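Local structure of ketosynthase (6KXD) at residues D283-A295 with L310-E323. The protein is probably the chain length factor subunit that pairs with a ketosynthase in the highly reducing type II polyketide synthase making ishigamide. Residues are numbered along the deposited sequence; the frame is centred on the assembly and turned at random.
Sequences DAGEVWAAVPCAA and LVPADALSRVPSME. With ACT (acetate ion), chain E.
R318 folds over W288 and spreads its guanidinium flat on one face of the indole, the two planes only 4° apart, with R318 CZ 3.8 Å from the centroid of the five-membered ring in a cation-pi contact. With CG anti to the backbone N (chi1 -159°), R318 CG lies over the six-membered ring in a CH-pi contact; bends at chi2 and chi3 then lay the guanidinium on the indole and turn the N-H of NE onto W288 O at 2.7 Å, in the guanidinium plane and nearly straight (163°). NH2 adds a weak bond to the same oxygen; ring and backbone of one residue thus fix the group's rotation. At the edge, R318 NH2 meets OXT of an acetate ion at 3.1 Å and also forms a salt bridge to a phosphate, both probably from the crystallisation liquor. Alongside, A290 N donates to A315 O at 2.8 Å. A290 CB fits among V311 CG2, A315 CB and L316 CD2, and V287 CG1 reaches A315 CB. Farther on, V291 crosses V319 at about a right angle, CG2 to CG2 3.8 Å, while V291 CG1 touches M322 CG. A water bridges P292 O and M322 N. Strand 287-291, lined by helix 313-316 and the loop after it, pairs in parallel with strand 354-360, consistent with a thiolase fold; V287 also packs on helix 265-280, and V291 and M322 on helix 332-344.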
# COMPACT_ATOMS: atom_id res chain seq x y z
N ASP B 283 14.65 -1.53 28.65
CA ASP B 283 14.27 -0.42 29.47
C ASP B 283 14.56 0.86 28.70
O ASP B 283 15.53 0.92 27.92
CB ASP B 283 15.04 -0.47 30.79
CG ASP B 283 14.42 0.44 31.83
OD1 ASP B 283 13.44 -0.00 32.46
OD2 ASP B 283 14.89 1.61 31.94
N ALA B 284 13.81 1.92 28.98
CA ALA B 284 13.96 3.18 28.28
C ALA B 284 15.33 3.78 28.54
O ALA B 284 15.88 4.45 27.69
CB ALA B 284 12.86 4.11 28.68
N GLY B 285 15.87 3.58 29.76
CA GLY B 285 17.20 4.00 30.11
C GLY B 285 18.28 3.37 29.25
O GLY B 285 19.35 3.87 29.17
N GLU B 286 17.98 2.26 28.58
CA GLU B 286 18.99 1.62 27.74
C GLU B 286 19.12 2.31 26.37
O GLU B 286 20.05 2.05 25.61
CB GLU B 286 18.61 0.17 27.46
CG GLU B 286 18.64 -0.73 28.67
CD GLU B 286 18.31 -2.15 28.23
OE1 GLU B 286 17.37 -2.74 28.78
OE2 GLU B 286 18.99 -2.62 27.28
N VAL B 287 18.17 3.20 26.04
CA VAL B 287 18.19 3.82 24.72
C VAL B 287 19.40 4.72 24.61
O VAL B 287 19.60 5.63 25.40
CB VAL B 287 16.90 4.61 24.42
CG1 VAL B 287 17.02 5.30 23.07
CG2 VAL B 287 15.70 3.70 24.50
N TRP B 288 20.22 4.46 23.58
CA TRP B 288 21.46 5.13 23.36
C TRP B 288 21.29 6.20 22.29
O TRP B 288 21.97 7.25 22.33
CB TRP B 288 22.52 4.09 23.00
CG TRP B 288 23.86 4.60 22.58
CD1 TRP B 288 24.92 4.94 23.38
CD2 TRP B 288 24.30 4.80 21.23
NE1 TRP B 288 25.98 5.35 22.61
CE2 TRP B 288 25.63 5.28 21.29
CE3 TRP B 288 23.69 4.62 19.98
CZ2 TRP B 288 26.35 5.58 20.14
CZ3 TRP B 288 24.41 4.93 18.84
CH2 TRP B 288 25.72 5.40 18.93
N ALA B 289 20.40 5.93 21.33
CA ALA B 289 20.07 6.91 20.29
C ALA B 289 18.56 6.88 20.06
O ALA B 289 17.98 5.79 19.93
CB ALA B 289 20.82 6.60 19.01
N ALA B 290 17.96 8.06 20.12
CA ALA B 290 16.56 8.22 19.85
C ALA B 290 16.40 9.30 18.78
O ALA B 290 16.88 10.41 18.93
CB ALA B 290 15.81 8.61 21.10
N VAL B 291 15.69 8.94 17.70
CA VAL B 291 15.59 9.76 16.53
C VAL B 291 14.12 9.94 16.20
O VAL B 291 13.49 9.07 15.62
CB VAL B 291 16.37 9.19 15.33
CG1 VAL B 291 16.30 10.15 14.19
CG2 VAL B 291 17.83 8.90 15.69
N PRO B 292 13.56 11.09 16.62
CA PRO B 292 12.19 11.48 16.28
C PRO B 292 12.17 11.96 14.83
O PRO B 292 13.21 12.30 14.31
CB PRO B 292 11.87 12.63 17.25
CG PRO B 292 13.18 13.09 17.79
CD PRO B 292 14.24 12.05 17.49
N CYS B 293 10.98 12.05 14.23
CA CYS B 293 10.92 12.47 12.83
C CYS B 293 11.04 13.99 12.71
O CYS B 293 11.27 14.50 11.64
CB CYS B 293 9.65 11.97 12.15
SG CYS B 293 8.13 12.68 12.82
N ALA B 294 10.76 14.69 13.79
CA ALA B 294 10.92 16.17 13.83
C ALA B 294 9.96 16.85 12.83
O ALA B 294 10.30 17.87 12.26
CB ALA B 294 12.35 16.51 13.54
N ALA B 295 8.78 16.25 12.60
CA ALA B 295 7.74 16.82 11.74
C ALA B 295 7.51 18.26 12.20
O ALA B 295 7.44 18.47 13.40
CB ALA B 295 6.47 16.05 11.85
N LEU B 310 10.98 10.41 27.84
CA LEU B 310 10.94 8.99 27.86
C LEU B 310 12.35 8.39 27.82
O LEU B 310 12.56 7.37 28.45
CB LEU B 310 10.15 8.47 26.68
CG LEU B 310 9.99 6.96 26.67
CD1 LEU B 310 8.87 6.56 27.59
CD2 LEU B 310 9.76 6.41 25.29
N VAL B 311 13.27 8.97 27.04
CA VAL B 311 14.58 8.36 26.87
C VAL B 311 15.65 9.21 27.53
O VAL B 311 15.43 10.39 27.85
CB VAL B 311 14.89 8.10 25.38
CG1 VAL B 311 13.83 7.17 24.79
CG2 VAL B 311 14.99 9.38 24.61
N PRO B 312 16.85 8.66 27.81
CA PRO B 312 17.94 9.46 28.36
C PRO B 312 18.18 10.67 27.46
O PRO B 312 18.17 10.49 26.20
CB PRO B 312 19.15 8.52 28.32
CG PRO B 312 18.55 7.17 28.36
CD PRO B 312 17.29 7.29 27.52
N ALA B 313 18.42 11.84 28.05
CA ALA B 313 18.65 13.05 27.26
C ALA B 313 19.79 12.82 26.25
O ALA B 313 19.72 13.31 25.14
CB ALA B 313 18.96 14.23 28.14
N ASP B 314 20.79 12.05 26.66
CA ASP B 314 21.96 11.82 25.82
C ASP B 314 21.57 11.03 24.57
O ASP B 314 22.25 11.17 23.51
CB ASP B 314 23.05 11.04 26.56
CG ASP B 314 23.94 11.86 27.46
OD1 ASP B 314 23.82 13.10 27.48
OD2 ASP B 314 24.81 11.24 28.05
N ALA B 315 20.49 10.25 24.62
CA ALA B 315 20.03 9.54 23.42
C ALA B 315 19.52 10.51 22.34
O ALA B 315 19.52 10.18 21.15
CB ALA B 315 18.99 8.51 23.77
N LEU B 316 19.10 11.72 22.72
CA LEU B 316 18.57 12.65 21.75
C LEU B 316 19.68 13.51 21.13
O LEU B 316 19.48 14.05 20.04
CB LEU B 316 17.50 13.53 22.40
CG LEU B 316 16.17 12.85 22.67
CD1 LEU B 316 15.30 13.75 23.51
CD2 LEU B 316 15.42 12.51 21.40
N SER B 317 20.81 13.65 21.81
CA SER B 317 21.96 14.42 21.33
C SER B 317 22.90 13.55 20.52
O SER B 317 23.92 14.02 20.09
CB SER B 317 22.73 15.01 22.47
OG SER B 317 22.03 14.83 23.66
N ARG B 318 22.61 12.26 20.45
CA ARG B 318 23.51 11.32 19.85
C ARG B 318 23.49 11.46 18.32
O ARG B 318 24.47 11.23 17.67
CB ARG B 318 23.10 9.90 20.26
CG ARG B 318 24.22 8.89 20.11
CD ARG B 318 25.12 8.91 21.32
NE ARG B 318 24.42 8.34 22.44
CZ ARG B 318 24.80 8.44 23.70
NH1 ARG B 318 25.99 8.94 24.00
NH2 ARG B 318 23.99 8.03 24.67
N VAL B 319 22.34 11.82 17.76
CA VAL B 319 22.17 11.90 16.34
C VAL B 319 21.66 13.30 16.06
O VAL B 319 20.73 13.72 16.73
CB VAL B 319 21.15 10.86 15.85
CG1 VAL B 319 20.90 10.96 14.35
CG2 VAL B 319 21.57 9.46 16.24
N PRO B 320 22.17 14.02 15.03
CA PRO B 320 21.61 15.32 14.68
C PRO B 320 20.12 15.29 14.31
O PRO B 320 19.61 14.25 13.87
CB PRO B 320 22.48 15.75 13.49
CG PRO B 320 23.79 15.02 13.73
CD PRO B 320 23.35 13.66 14.24
N SER B 321 19.43 16.41 14.52
CA SER B 321 18.00 16.52 14.23
C SER B 321 17.77 16.15 12.76
O SER B 321 18.56 16.52 11.93
CB SER B 321 17.42 17.88 14.48
OG SER B 321 16.03 17.87 14.18
N MET B 322 16.69 15.41 12.51
CA MET B 322 16.19 15.14 11.16
C MET B 322 15.72 16.44 10.50
O MET B 322 15.64 16.49 9.29
CB MET B 322 15.02 14.16 11.18
CG MET B 322 15.41 12.76 11.57
SD MET B 322 16.61 12.07 10.40
CE MET B 322 18.14 12.24 11.31
N GLU B 323 15.47 17.50 11.28
CA GLU B 323 15.13 18.84 10.71
C GLU B 323 16.17 19.33 9.70
O GLU B 323 15.85 20.07 8.83
CB GLU B 323 15.05 19.92 11.80
CG GLU B 323 13.68 20.02 12.42
CD GLU B 323 13.64 20.90 13.66
OE1 GLU B 323 12.58 20.93 14.31
OE2 GLU B 323 14.68 21.54 13.96
C ACT E . 26.68 8.17 27.76
O ACT E . 27.33 9.03 28.39
OXT ACT E . 25.52 8.46 27.38
CH3 ACT E . 27.22 6.80 27.52
O HOH W 1 17.74 12.70 18.17
O HOH W 2 15.25 14.13 14.69